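Local coordinates for protein pyruvate kinase (Pyrobaculum aerophilum, PDB 3QTG) that catalyses the final step of glycolysis, transferring the phosphoryl group of phosphoenolpyruvate to ADP to give pyruvate and ATP, with the help of a divalent metal cation, at residues A[16-20]-A[316-320]; A[120-126]-A[148-152]; A[184-188]-A[217-223]; A[442-446]-A[457-461]. All blocks are in the same frame, centred on the assembly; numbering follows the deposited sequence.

Contact 1: residues A[16-20]-A[316-320]; sequences LTKRV and VDSLW
V20 lies against one face of the W320 indole, the two side chains running side by side and pointing the same way. V20 CG1 sits 3.8 Å from the centroid of the five-membered ring of W320, only 16° off its normal, a CH-pi contact. It gets there because V20 turns CG1 anti to the backbone N (chi1 165°), which carries this methyl over the pyrrole part. V20 CB comes closer still, 3.3 Å from W320 CD1, so the packing is tight. At its rim the indole is pinned by a hydrogen bond within its own strand, W320 NE1 to S318 OG at 3.0 Å, bent to 145° at the hydrogen and with OG tilted from the ring plane. S318 OG is also hydrogen-bonded to Y249 OH. Three parallel-strand bonds join the backbones: K18 N to D317 O, L319 N to K18 O and V20 N to L319 O. On the face carrying L319, T17 CG2 comes from the preceding loop to 4.1 Å from L319 CG. T17 OG1, bonded also to Y347 OH, donates to a water 2.5 Å away, which in turn donates to V316 O at 2.6 Å. A leucine in place of W320 would lack the N-H and the flat face, and is likely to leave S318 OG with Y249 but no second partner from this strand and V20 packed against a smaller, rotatable group. Chemically, one indole joins the last barrel strand to the first by its face while its N-H fixes its rotation, about 4 Å from the side chain of R46, a probable substrate-binding residue.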
loop_
_atom_site.group_PDB
_atom_site.type_symbol
_atom_site.label_atom_id
_atom_site.label_comp_id
_atom_site.label_asym_id
_atom_site.label_seq_id
_atom_site.Cartn_x
_atom_site.Cartn_y
_atom_site.Cartn_z
ATOM N N LEU A 16 -19.113 -17.871 -12.920
ATOM C CA LEU A 16 -18.616 -16.553 -13.257
ATOM C C LEU A 16 -17.906 -16.674 -14.581
ATOM O O LEU A 16 -18.111 -15.848 -15.459
ATOM C CB LEU A 16 -17.711 -16.033 -12.151
ATOM C CG LEU A 16 -18.312 -15.977 -10.731
ATOM C CD1 LEU A 16 -17.323 -15.315 -9.784
ATOM C CD2 LEU A 16 -19.635 -15.219 -10.716
ATOM N N THR A 17 -17.109 -17.737 -14.728
ATOM C CA THR A 17 -16.519 -18.110 -16.017
ATOM C C THR A 17 -17.613 -18.673 -16.921
ATOM O O THR A 17 -18.354 -19.565 -16.533
ATOM C CB THR A 17 -15.423 -19.161 -15.862
ATOM O OG1 THR A 17 -14.529 -18.758 -14.820
ATOM C CG2 THR A 17 -14.649 -19.312 -17.168
ATOM N N LYS A 18 -17.704 -18.125 -18.125
ATOM C CA LYS A 18 -18.714 -18.545 -19.082
ATOM C C LYS A 18 -18.241 -19.703 -19.971
ATOM O O LYS A 18 -17.053 -19.866 -20.235
ATOM C CB LYS A 18 -19.209 -17.340 -19.904
ATOM C CG LYS A 18 -19.770 -16.195 -19.038
ATOM C CD LYS A 18 -20.849 -16.705 -18.084
ATOM C CE LYS A 18 -21.472 -15.595 -17.290
ATOM N NZ LYS A 18 -22.015 -14.588 -18.230
ATOM N N ARG A 19 -19.203 -20.503 -20.418
ATOM C CA ARG A 19 -18.942 -21.791 -21.056
ATOM C C ARG A 19 -19.464 -21.722 -22.484
ATOM O O ARG A 19 -20.660 -21.505 -22.710
ATOM C CB ARG A 19 -19.658 -22.910 -20.277
ATOM C CG ARG A 19 -19.330 -22.981 -18.765
ATOM C CD ARG A 19 -20.500 -23.545 -17.918
ATOM N NE ARG A 19 -21.707 -22.729 -18.075
ATOM C CZ ARG A 19 -22.888 -22.962 -17.510
ATOM N NH1 ARG A 19 -23.083 -24.014 -16.721
ATOM N NH2 ARG A 19 -23.888 -22.126 -17.737
ATOM N N VAL A 20 -18.550 -21.863 -23.441
ATOM C CA VAL A 20 -18.887 -21.853 -24.859
ATOM C C VAL A 20 -18.585 -23.225 -25.490
ATOM O O VAL A 20 -17.514 -23.788 -25.269
ATOM C CB VAL A 20 -18.135 -20.710 -25.618
ATOM C CG1 VAL A 20 -18.186 -20.907 -27.145
ATOM C CG2 VAL A 20 -18.704 -19.364 -25.224
ATOM N N VAL A 316 -10.344 -15.273 -16.828
ATOM C CA VAL A 316 -10.897 -15.139 -18.186
ATOM C C VAL A 316 -12.427 -15.079 -18.141
ATOM O O VAL A 316 -13.041 -15.666 -17.232
ATOM C CB VAL A 316 -10.435 -16.311 -19.128
ATOM C CG1 VAL A 316 -8.916 -16.313 -19.265
ATOM C CG2 VAL A 316 -10.938 -17.681 -18.609
ATOM N N ASP A 317 -13.038 -14.388 -19.109
ATOM C CA ASP A 317 -14.501 -14.308 -19.199
ATOM C C ASP A 317 -15.127 -15.641 -19.595
ATOM O O ASP A 317 -16.214 -15.974 -19.122
ATOM C CB ASP A 317 -14.971 -13.295 -20.253
ATOM C CG ASP A 317 -14.578 -11.873 -19.946
ATOM O OD1 ASP A 317 -15.472 -11.057 -19.603
ATOM O OD2 ASP A 317 -13.385 -11.562 -20.092
ATOM N N SER A 318 -14.489 -16.354 -20.520
ATOM C CA SER A 318 -15.038 -17.615 -21.061
ATOM C C SER A 318 -13.990 -18.649 -21.508
ATOM O O SER A 318 -12.812 -18.309 -21.758
ATOM C CB SER A 318 -16.052 -17.348 -22.187
ATOM O OG SER A 318 -15.504 -16.533 -23.206
ATOM N N LEU A 319 -14.442 -19.908 -21.590
ATOM C CA LEU A 319 -13.669 -21.033 -22.126
ATOM C C LEU A 319 -14.479 -21.681 -23.244
ATOM O O LEU A 319 -15.679 -21.932 -23.093
ATOM C CB LEU A 319 -13.315 -22.072 -21.043
ATOM C CG LEU A 319 -12.520 -21.608 -19.792
ATOM C CD1 LEU A 319 -12.530 -22.666 -18.706
ATOM C CD2 LEU A 319 -11.077 -21.228 -20.100
ATOM N N TRP A 320 -13.825 -21.923 -24.378
ATOM C CA TRP A 320 -14.515 -22.387 -25.572
ATOM C C TRP A 320 -14.054 -23.801 -25.899
ATOM O O TRP A 320 -12.888 -24.023 -26.186
ATOM C CB TRP A 320 -14.177 -21.471 -26.753
ATOM C CG TRP A 320 -14.630 -20.034 -26.636
ATOM C CD1 TRP A 320 -15.082 -19.383 -25.514
ATOM C CD2 TRP A 320 -14.668 -19.073 -27.697
ATOM N NE1 TRP A 320 -15.406 -18.083 -25.821
ATOM C CE2 TRP A 320 -15.170 -17.870 -27.157
ATOM C CE3 TRP A 320 -14.352 -19.122 -29.064
ATOM C CZ2 TRP A 320 -15.344 -16.709 -27.935
ATOM C CZ3 TRP A 320 -14.517 -17.967 -29.829
ATOM C CH2 TRP A 320 -15.002 -16.775 -29.260
HETATM O O HOH W 1 -12.488 -17.563 -15.535
#

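Contact 2: residues A[120-126]-A[148-152]; sequences KAFFSAV and SDWIE
The CD1 methyl of I151 is the bump of this contact, and F122, F123 and V126 form the hollow that receives it. I151 CD1 lies 3.3 Å from F123 CD1 and approaches both rings obliquely. The other walls are V126 CB, 3.7 Å from I151 CD1, and F122 CE2. I151 reaches this spot with strained-looking torsions, chi1 -93° and chi2 132°, both well off the staggered values, consistent with the methyl being fitted to the pocket. F123 is the second projection, and it is enclosed on two sides. The carbonyl O of D149 stands 3.8 Å above one face of the F123 ring, displaced toward the rim, whereas F122 CD2 lies 3.7 Å above the opposite face of that ring, over its centre. F123 thus fills the space between its own helix and the start of the strand. Were F123 an alanine, a gap would be likely to open between F122 and the D149 carbonyl, and the I151 methyl to lose one wall. At the outer margin K120 swings its amine toward D149, where K120 NZ and D149 OD1 form a salt bridge at 3.4 Å, long enough to count as a weak bond. W150 points to the other side of its strand and makes a cation-pi contact with K103. Around this core, L106 of strand 101-106 touches K120, F123 and D149, and F104 touches I151. V143 and V169 meet V126, while I167 and V169 touch F122, so helix 120-125 packs over the mixed sheet of the small domain that pyruvate kinases insert into their barrel.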
loop_
_atom_site.group_PDB
_atom_site.type_symbol
_atom_site.label_atom_id
_atom_site.label_comp_id
_atom_site.label_asym_id
_atom_site.label_seq_id
_atom_site.Cartn_x
_atom_site.Cartn_y
_atom_site.Cartn_z
ATOM N N LYS A 120 2.368 -15.796 -53.570
ATOM C CA LYS A 120 3.708 -15.220 -53.415
ATOM C C LYS A 120 4.052 -14.904 -51.952
ATOM O O LYS A 120 5.216 -14.930 -51.584
ATOM C CB LYS A 120 3.913 -13.954 -54.266
ATOM C CG LYS A 120 5.432 -13.690 -54.605
ATOM C CD LYS A 120 5.640 -12.238 -55.026
ATOM C CE LYS A 120 7.139 -11.855 -55.165
ATOM N NZ LYS A 120 7.682 -12.095 -56.546
ATOM N N ALA A 121 3.036 -14.610 -51.141
ATOM C CA ALA A 121 3.242 -14.329 -49.718
ATOM C C ALA A 121 3.967 -15.477 -48.992
ATOM O O ALA A 121 4.692 -15.222 -48.024
ATOM C CB ALA A 121 1.921 -13.989 -49.028
ATOM N N PHE A 122 3.786 -16.719 -49.466
ATOM C CA PHE A 122 4.532 -17.867 -48.934
ATOM C C PHE A 122 6.022 -17.647 -49.197
ATOM O O PHE A 122 6.861 -17.803 -48.302
ATOM C CB PHE A 122 4.074 -19.189 -49.567
ATOM C CG PHE A 122 4.882 -20.409 -49.110
ATOM C CD1 PHE A 122 4.690 -20.961 -47.840
ATOM C CD2 PHE A 122 5.834 -20.978 -49.944
ATOM C CE1 PHE A 122 5.430 -22.071 -47.414
ATOM C CE2 PHE A 122 6.580 -22.091 -49.548
ATOM C CZ PHE A 122 6.373 -22.641 -48.259
ATOM N N PHE A 123 6.347 -17.264 -50.422
ATOM C CA PHE A 123 7.752 -17.086 -50.799
ATOM C C PHE A 123 8.388 -15.868 -50.124
ATOM O O PHE A 123 9.548 -15.937 -49.729
ATOM C CB PHE A 123 7.925 -17.173 -52.334
ATOM C CG PHE A 123 7.442 -18.483 -52.873
ATOM C CD1 PHE A 123 8.286 -19.589 -52.897
ATOM C CD2 PHE A 123 6.105 -18.649 -53.246
ATOM C CE1 PHE A 123 7.821 -20.840 -53.333
ATOM C CE2 PHE A 123 5.636 -19.895 -53.675
ATOM C CZ PHE A 123 6.500 -20.989 -53.727
ATOM N N SER A 124 7.616 -14.797 -49.923
ATOM C CA SER A 124 8.108 -13.639 -49.167
ATOM C C SER A 124 8.349 -13.927 -47.685
ATOM O O SER A 124 9.200 -13.295 -47.086
ATOM C CB SER A 124 7.149 -12.465 -49.291
ATOM O OG SER A 124 6.950 -12.160 -50.655
ATOM N N ALA A 125 7.608 -14.866 -47.101
ATOM C CA ALA A 125 7.713 -15.178 -45.669
ATOM C C ALA A 125 8.867 -16.137 -45.307
ATOM O O ALA A 125 9.338 -16.143 -44.163
ATOM C CB ALA A 125 6.386 -15.730 -45.148
ATOM N N VAL A 126 9.307 -16.950 -46.267
ATOM C CA VAL A 126 10.250 -18.036 -46.010
ATOM C C VAL A 126 11.720 -17.622 -46.172
ATOM O O VAL A 126 12.105 -16.997 -47.173
ATOM C CB VAL A 126 9.940 -19.309 -46.889
ATOM C CG1 VAL A 126 11.060 -20.349 -46.774
ATOM C CG2 VAL A 126 8.601 -19.940 -46.500
ATOM N N SER A 148 14.144 -17.227 -56.584
ATOM C CA SER A 148 13.192 -16.219 -57.044
ATOM C C SER A 148 11.809 -16.589 -56.477
ATOM O O SER A 148 11.381 -16.080 -55.414
ATOM C CB SER A 148 13.200 -16.156 -58.581
ATOM O OG SER A 148 12.535 -15.004 -59.078
ATOM N N ASP A 149 11.138 -17.510 -57.161
ATOM C CA ASP A 149 9.805 -17.952 -56.748
ATOM C C ASP A 149 9.852 -19.455 -56.435
ATOM O O ASP A 149 9.045 -20.238 -56.922
ATOM C CB ASP A 149 8.802 -17.627 -57.865
ATOM C CG ASP A 149 8.559 -16.130 -58.020
ATOM O OD1 ASP A 149 8.379 -15.422 -56.989
ATOM O OD2 ASP A 149 8.527 -15.654 -59.179
ATOM N N TRP A 150 10.839 -19.848 -55.633
ATOM C CA TRP A 150 11.010 -21.257 -55.283
ATOM C C TRP A 150 11.756 -21.467 -53.956
ATOM O O TRP A 150 12.455 -20.586 -53.470
ATOM C CB TRP A 150 11.669 -22.044 -56.424
ATOM C CG TRP A 150 13.069 -21.641 -56.709
ATOM C CD1 TRP A 150 13.494 -20.760 -57.672
ATOM C CD2 TRP A 150 14.254 -22.107 -56.040
ATOM N NE1 TRP A 150 14.871 -20.649 -57.642
ATOM C CE2 TRP A 150 15.361 -21.456 -56.648
ATOM C CE3 TRP A 150 14.488 -23.010 -54.990
ATOM C CZ2 TRP A 150 16.679 -21.677 -56.236
ATOM C CZ3 TRP A 150 15.786 -23.228 -54.577
ATOM C CH2 TRP A 150 16.876 -22.569 -55.207
ATOM N N ILE A 151 11.601 -22.671 -53.417
ATOM C CA ILE A 151 12.148 -23.074 -52.144
ATOM C C ILE A 151 12.525 -24.551 -52.225
ATOM O O ILE A 151 11.832 -25.340 -52.851
ATOM C CB ILE A 151 11.077 -22.800 -51.027
ATOM C CG1 ILE A 151 11.306 -21.425 -50.412
ATOM C CG2 ILE A 151 11.022 -23.887 -49.955
ATOM C CD1 ILE A 151 10.004 -20.619 -50.329
ATOM N N GLU A 152 13.640 -24.917 -51.604
ATOM C CA GLU A 152 13.934 -26.301 -51.318
ATOM C C GLU A 152 13.912 -26.527 -49.804
ATOM O O GLU A 152 14.372 -25.677 -49.037
ATOM C CB GLU A 152 15.299 -26.689 -51.915
ATOM C CG GLU A 152 15.302 -26.709 -53.473
ATOM C CD GLU A 152 16.702 -26.862 -54.062
ATOM O OE1 GLU A 152 17.704 -26.549 -53.364
ATOM O OE2 GLU A 152 16.802 -27.305 -55.228
#

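Contact 3: residues A[184-188]-A[217-223]; sequences VEALK and LLTELGF
The carbonyl oxygen of L187 meets the edge of the F223 ring, with CE1 3.7 Å from it and near the ring plane, and it also accepts a hydrogen bond from S191 OG. No hydrogen bond crosses between 184-188 and 217-223, so the rest of the evidence is apolar. L187 is the central side chain: its CG lies 3.9 Å from L218 CD2, its CD2 4.0 Å from L217 CD2, and its CB 4.0 Å from L221 CD1. Its torsions, chi1 -102° and chi2 7°, are far from staggered, which suggests that the three leucines shape its position. One turn earlier V184 CG2 meets L217 CD2 at 3.9 Å, the side chains crossing at about a right angle. Beside L187, K188 CB lies 4.0 Å from L221 CD2, again with the side chains nearly perpendicular. Helix 208-220 ends in a Schellman motif at G222, with F223 N bonded to L218 O at 2.8 Å and G222 N to T219 O, after which F223 lies against L187. L187 also comes close to L49, a probable ATP-binding residue. Packing of consecutive helices side by side round the strands, here 181-190 against 208-220, is characteristic of the TIM barrel.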
loop_
_atom_site.group_PDB
_atom_site.type_symbol
_atom_site.label_atom_id
_atom_site.label_comp_id
_atom_site.label_asym_id
_atom_site.label_seq_id
_atom_site.Cartn_x
_atom_site.Cartn_y
_atom_site.Cartn_z
ATOM N N VAL A 184 -15.662 -12.839 -46.888
ATOM C CA VAL A 184 -16.629 -11.983 -47.582
ATOM C C VAL A 184 -17.803 -12.814 -48.120
ATOM O O VAL A 184 -18.960 -12.460 -47.902
ATOM C CB VAL A 184 -15.945 -11.185 -48.732
ATOM C CG1 VAL A 184 -16.973 -10.446 -49.598
ATOM C CG2 VAL A 184 -14.912 -10.201 -48.176
ATOM N N GLU A 185 -17.491 -13.923 -48.795
ATOM C CA GLU A 185 -18.492 -14.847 -49.327
ATOM C C GLU A 185 -19.331 -15.502 -48.231
ATOM O O GLU A 185 -20.545 -15.614 -48.370
ATOM C CB GLU A 185 -17.833 -15.935 -50.197
ATOM C CG GLU A 185 -17.257 -15.449 -51.549
ATOM C CD GLU A 185 -16.726 -16.593 -52.439
ATOM O OE1 GLU A 185 -17.233 -16.717 -53.582
ATOM O OE2 GLU A 185 -15.814 -17.356 -52.012
ATOM N N ALA A 186 -18.682 -15.948 -47.154
ATOM C CA ALA A 186 -19.379 -16.606 -46.041
ATOM C C ALA A 186 -20.291 -15.660 -45.259
ATOM O O ALA A 186 -21.365 -16.054 -44.805
ATOM C CB ALA A 186 -18.368 -17.296 -45.099
ATOM N N LEU A 187 -19.876 -14.406 -45.118
ATOM C CA LEU A 187 -20.690 -13.408 -44.424
ATOM C C LEU A 187 -21.958 -12.984 -45.188
ATOM O O LEU A 187 -23.002 -12.713 -44.574
ATOM C CB LEU A 187 -19.837 -12.203 -44.019
ATOM C CG LEU A 187 -19.379 -12.075 -42.547
ATOM C CD1 LEU A 187 -19.687 -13.285 -41.661
ATOM C CD2 LEU A 187 -17.919 -11.685 -42.442
ATOM N N LYS A 188 -21.899 -12.915 -46.515
ATOM C CA LYS A 188 -23.133 -12.558 -47.220
ATOM C C LYS A 188 -24.054 -13.752 -47.452
ATOM O O LYS A 188 -25.273 -13.593 -47.497
ATOM C CB LYS A 188 -22.924 -11.683 -48.468
ATOM C CG LYS A 188 -21.616 -11.807 -49.179
ATOM C CD LYS A 188 -21.272 -10.463 -49.797
ATOM C CE LYS A 188 -20.469 -10.630 -51.076
ATOM N NZ LYS A 188 -20.387 -9.348 -51.837
ATOM N N LEU A 217 -17.065 -4.168 -43.365
ATOM C CA LEU A 217 -17.827 -5.189 -44.063
ATOM C C LEU A 217 -19.095 -5.615 -43.302
ATOM O O LEU A 217 -20.167 -5.732 -43.912
ATOM C CB LEU A 217 -16.954 -6.406 -44.386
ATOM C CG LEU A 217 -17.718 -7.549 -45.068
ATOM C CD1 LEU A 217 -18.210 -7.127 -46.463
ATOM C CD2 LEU A 217 -16.881 -8.838 -45.124
ATOM N N LEU A 218 -18.968 -5.852 -41.991
ATOM C CA LEU A 218 -20.099 -6.281 -41.158
ATOM C C LEU A 218 -21.179 -5.213 -41.113
ATOM O O LEU A 218 -22.370 -5.521 -41.181
ATOM C CB LEU A 218 -19.647 -6.652 -39.735
ATOM C CG LEU A 218 -18.806 -7.933 -39.558
ATOM C CD1 LEU A 218 -18.192 -8.043 -38.151
ATOM C CD2 LEU A 218 -19.619 -9.182 -39.894
ATOM N N THR A 219 -20.746 -3.960 -41.016
ATOM C CA THR A 219 -21.623 -2.799 -41.089
ATOM C C THR A 219 -22.304 -2.686 -42.465
ATOM O O THR A 219 -23.530 -2.538 -42.542
ATOM C CB THR A 219 -20.848 -1.518 -40.745
ATOM O OG1 THR A 219 -20.298 -1.655 -39.429
ATOM C CG2 THR A 219 -21.765 -0.280 -40.778
ATOM N N GLU A 220 -21.517 -2.777 -43.539
ATOM C CA GLU A 220 -22.060 -2.771 -44.907
ATOM C C GLU A 220 -23.188 -3.800 -45.078
ATOM O O GLU A 220 -24.177 -3.547 -45.773
ATOM C CB GLU A 220 -20.949 -3.044 -45.932
ATOM C CG GLU A 220 -21.409 -2.994 -47.401
ATOM C CD GLU A 220 -20.646 -3.963 -48.318
ATOM O OE1 GLU A 220 -19.466 -4.277 -48.034
ATOM O OE2 GLU A 220 -21.230 -4.408 -49.338
ATOM N N LEU A 221 -23.035 -4.947 -44.422
ATOM C CA LEU A 221 -23.936 -6.084 -44.609
ATOM C C LEU A 221 -25.077 -6.114 -43.601
ATOM O O LEU A 221 -25.892 -7.035 -43.605
ATOM C CB LEU A 221 -23.146 -7.394 -44.582
ATOM C CG LEU A 221 -22.258 -7.662 -45.792
ATOM C CD1 LEU A 221 -21.337 -8.838 -45.525
ATOM C CD2 LEU A 221 -23.105 -7.891 -47.065
ATOM N N GLY A 222 -25.136 -5.091 -42.755
ATOM C CA GLY A 222 -26.210 -4.944 -41.768
ATOM C C GLY A 222 -26.066 -5.767 -40.493
ATOM O O GLY A 222 -27.032 -5.927 -39.754
ATOM N N PHE A 223 -24.879 -6.307 -40.234
ATOM C CA PHE A 223 -24.637 -7.002 -38.971
ATOM C C PHE A 223 -24.532 -6.009 -37.826
ATOM O O PHE A 223 -24.017 -4.900 -38.003
ATOM C CB PHE A 223 -23.351 -7.832 -39.020
ATOM C CG PHE A 223 -23.489 -9.130 -39.762
ATOM C CD1 PHE A 223 -23.517 -9.153 -41.157
ATOM C CD2 PHE A 223 -23.585 -10.331 -39.069
ATOM C CE1 PHE A 223 -23.634 -10.349 -41.848
ATOM C CE2 PHE A 223 -23.703 -11.536 -39.753
ATOM C CZ PHE A 223 -23.725 -11.541 -41.154
#

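Contact 4: residues A[442-446]-A[457-461]; sequences TPFVA and VKVKL
F444 and K460 make the tight part of this pairing. The K460 CB lies 3.9 Å from the centroid of the F444 ring, 21° off its normal, which is a CH-pi contact over one face. F444 swings CG between its backbone N and carbonyl carbon (chi1 72°), and this folds the ring across the neighbouring strand, where K458 O meets its edge at CE1, 3.6 Å away. In the backbone, F444 N to K460 O and K460 N to F444 O are both 2.9 Å; A446 N to K458 O is nearly straight at 173°, and K458 N returns a bond to A446 O. V445, V457 and V459 pack in the ordinary buried way under helix 358-373, V445 CG1 4.0 Å from V457 CG1. The solvent side is looser. T442 is exposed, K460 runs out extended past T442 OG1, which lies 3.7 Å from K460 CD, and the amine ends of K458 and K460 lead away from the partner strand. Helix 428-439 packs on F444 and A446, and V457, K458 and V459 pair antiparallel with a strand of a second subunit. The arrangement is a C-terminal beta hairpin at the end of the five-stranded mixed sheet, whose outer strand carries that sheet across a subunit interface of the tetramer.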
loop_
_atom_site.group_PDB
_atom_site.type_symbol
_atom_site.label_atom_id
_atom_site.label_comp_id
_atom_site.label_asym_id
_atom_site.label_seq_id
_atom_site.Cartn_x
_atom_site.Cartn_y
_atom_site.Cartn_z
ATOM N N THR A 442 -30.834 -9.375 -0.123
ATOM C CA THR A 442 -30.012 -8.467 0.650
ATOM C C THR A 442 -28.747 -9.182 1.105
ATOM O O THR A 442 -28.821 -10.340 1.511
ATOM C CB THR A 442 -30.855 -7.973 1.857
ATOM O OG1 THR A 442 -31.840 -7.038 1.392
ATOM C CG2 THR A 442 -30.014 -7.323 2.929
ATOM N N PRO A 443 -27.581 -8.495 1.057
ATOM C CA PRO A 443 -27.364 -7.137 0.553
ATOM C C PRO A 443 -27.336 -7.011 -0.983
ATOM O O PRO A 443 -26.948 -7.955 -1.695
ATOM C CB PRO A 443 -25.996 -6.751 1.155
ATOM C CG PRO A 443 -25.643 -7.830 2.140
ATOM C CD PRO A 443 -26.333 -9.054 1.607
ATOM N N PHE A 444 -27.775 -5.856 -1.487
ATOM C CA PHE A 444 -27.601 -5.538 -2.905
ATOM C C PHE A 444 -27.099 -4.107 -3.157
ATOM O O PHE A 444 -27.292 -3.207 -2.326
ATOM C CB PHE A 444 -28.846 -5.878 -3.743
ATOM C CG PHE A 444 -30.024 -4.955 -3.519
ATOM C CD1 PHE A 444 -30.025 -3.656 -4.029
ATOM C CD2 PHE A 444 -31.155 -5.408 -2.834
ATOM C CE1 PHE A 444 -31.106 -2.802 -3.830
ATOM C CE2 PHE A 444 -32.262 -4.557 -2.618
ATOM C CZ PHE A 444 -32.235 -3.253 -3.114
ATOM N N VAL A 445 -26.428 -3.946 -4.304
ATOM C CA VAL A 445 -26.018 -2.675 -4.873
ATOM C C VAL A 445 -26.581 -2.648 -6.294
ATOM O O VAL A 445 -26.095 -3.381 -7.175
ATOM C CB VAL A 445 -24.478 -2.540 -4.908
ATOM C CG1 VAL A 445 -24.039 -1.288 -5.682
ATOM C CG2 VAL A 445 -23.870 -2.550 -3.498
ATOM N N ALA A 446 -27.610 -1.825 -6.512
ATOM C CA ALA A 446 -28.310 -1.755 -7.789
ATOM C C ALA A 446 -28.059 -0.416 -8.483
ATOM O O ALA A 446 -28.210 0.619 -7.864
ATOM C CB ALA A 446 -29.810 -1.976 -7.576
ATOM N N VAL A 457 -27.795 4.780 -7.716
ATOM C CA VAL A 457 -27.399 3.589 -6.958
ATOM C C VAL A 457 -28.431 3.432 -5.850
ATOM O O VAL A 457 -28.727 4.408 -5.153
ATOM C CB VAL A 457 -25.980 3.748 -6.311
ATOM C CG1 VAL A 457 -25.460 2.427 -5.747
ATOM C CG2 VAL A 457 -24.954 4.350 -7.317
ATOM N N LYS A 458 -28.993 2.232 -5.710
ATOM C CA LYS A 458 -29.837 1.863 -4.556
ATOM C C LYS A 458 -29.071 0.799 -3.780
ATOM O O LYS A 458 -28.702 -0.221 -4.335
ATOM C CB LYS A 458 -31.195 1.278 -4.978
ATOM C CG LYS A 458 -32.099 2.156 -5.837
ATOM C CD LYS A 458 -32.529 3.406 -5.081
ATOM C CE LYS A 458 -33.858 3.934 -5.629
ATOM N NZ LYS A 458 -33.885 5.417 -5.613
ATOM N N VAL A 459 -28.803 1.044 -2.510
ATOM C CA VAL A 459 -27.999 0.110 -1.721
ATOM C C VAL A 459 -28.848 -0.418 -0.559
ATOM O O VAL A 459 -29.374 0.365 0.217
ATOM C CB VAL A 459 -26.688 0.761 -1.176
ATOM C CG1 VAL A 459 -25.864 -0.263 -0.400
ATOM C CG2 VAL A 459 -25.856 1.370 -2.304
ATOM N N LYS A 460 -29.023 -1.736 -0.475
ATOM C CA LYS A 460 -29.576 -2.320 0.735
ATOM C C LYS A 460 -28.499 -3.156 1.427
ATOM O O LYS A 460 -27.980 -4.120 0.852
ATOM C CB LYS A 460 -30.847 -3.129 0.481
ATOM C CG LYS A 460 -31.613 -3.331 1.787
ATOM C CD LYS A 460 -33.086 -3.590 1.597
ATOM C CE LYS A 460 -33.783 -3.499 2.952
ATOM N NZ LYS A 460 -35.250 -3.767 2.828
ATOM N N LEU A 461 -28.149 -2.747 2.640
ATOM C CA LEU A 461 -27.022 -3.323 3.360
ATOM C C LEU A 461 -27.422 -4.591 4.122
ATOM O O LEU A 461 -28.603 -4.988 4.175
ATOM C CB LEU A 461 -26.399 -2.289 4.318
ATOM C CG LEU A 461 -25.958 -0.916 3.783
ATOM C CD1 LEU A 461 -25.758 0.085 4.890
ATOM C CD2 LEU A 461 -24.686 -1.026 2.986
ATOM O OXT LEU A 461 -26.558 -5.268 4.710
#

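How the contacts relate
From the N terminus, residues 16-20 open contact 1, which closes only at 316-320, 296 residues later, joining the first and eighth strands of the barrel. Contacts 2 and 3 both lie within that span, one after the other, and no pair of contacts crosses. Contact 2 closes a short loop in the small domain, which follows barrel strand 76-80. Contact 3, reached when the chain returns to the barrel, closes the span through strand 199-202 by joining helix 181-190 to helix 208-220; its centre is about 27 Å from that of contact 1. Contact 4 comes last, closing the short C-terminal hairpin of the alpha/beta domain, and its centre lies about 63 Å from that of contact 2, on the opposite side of the chain's centre.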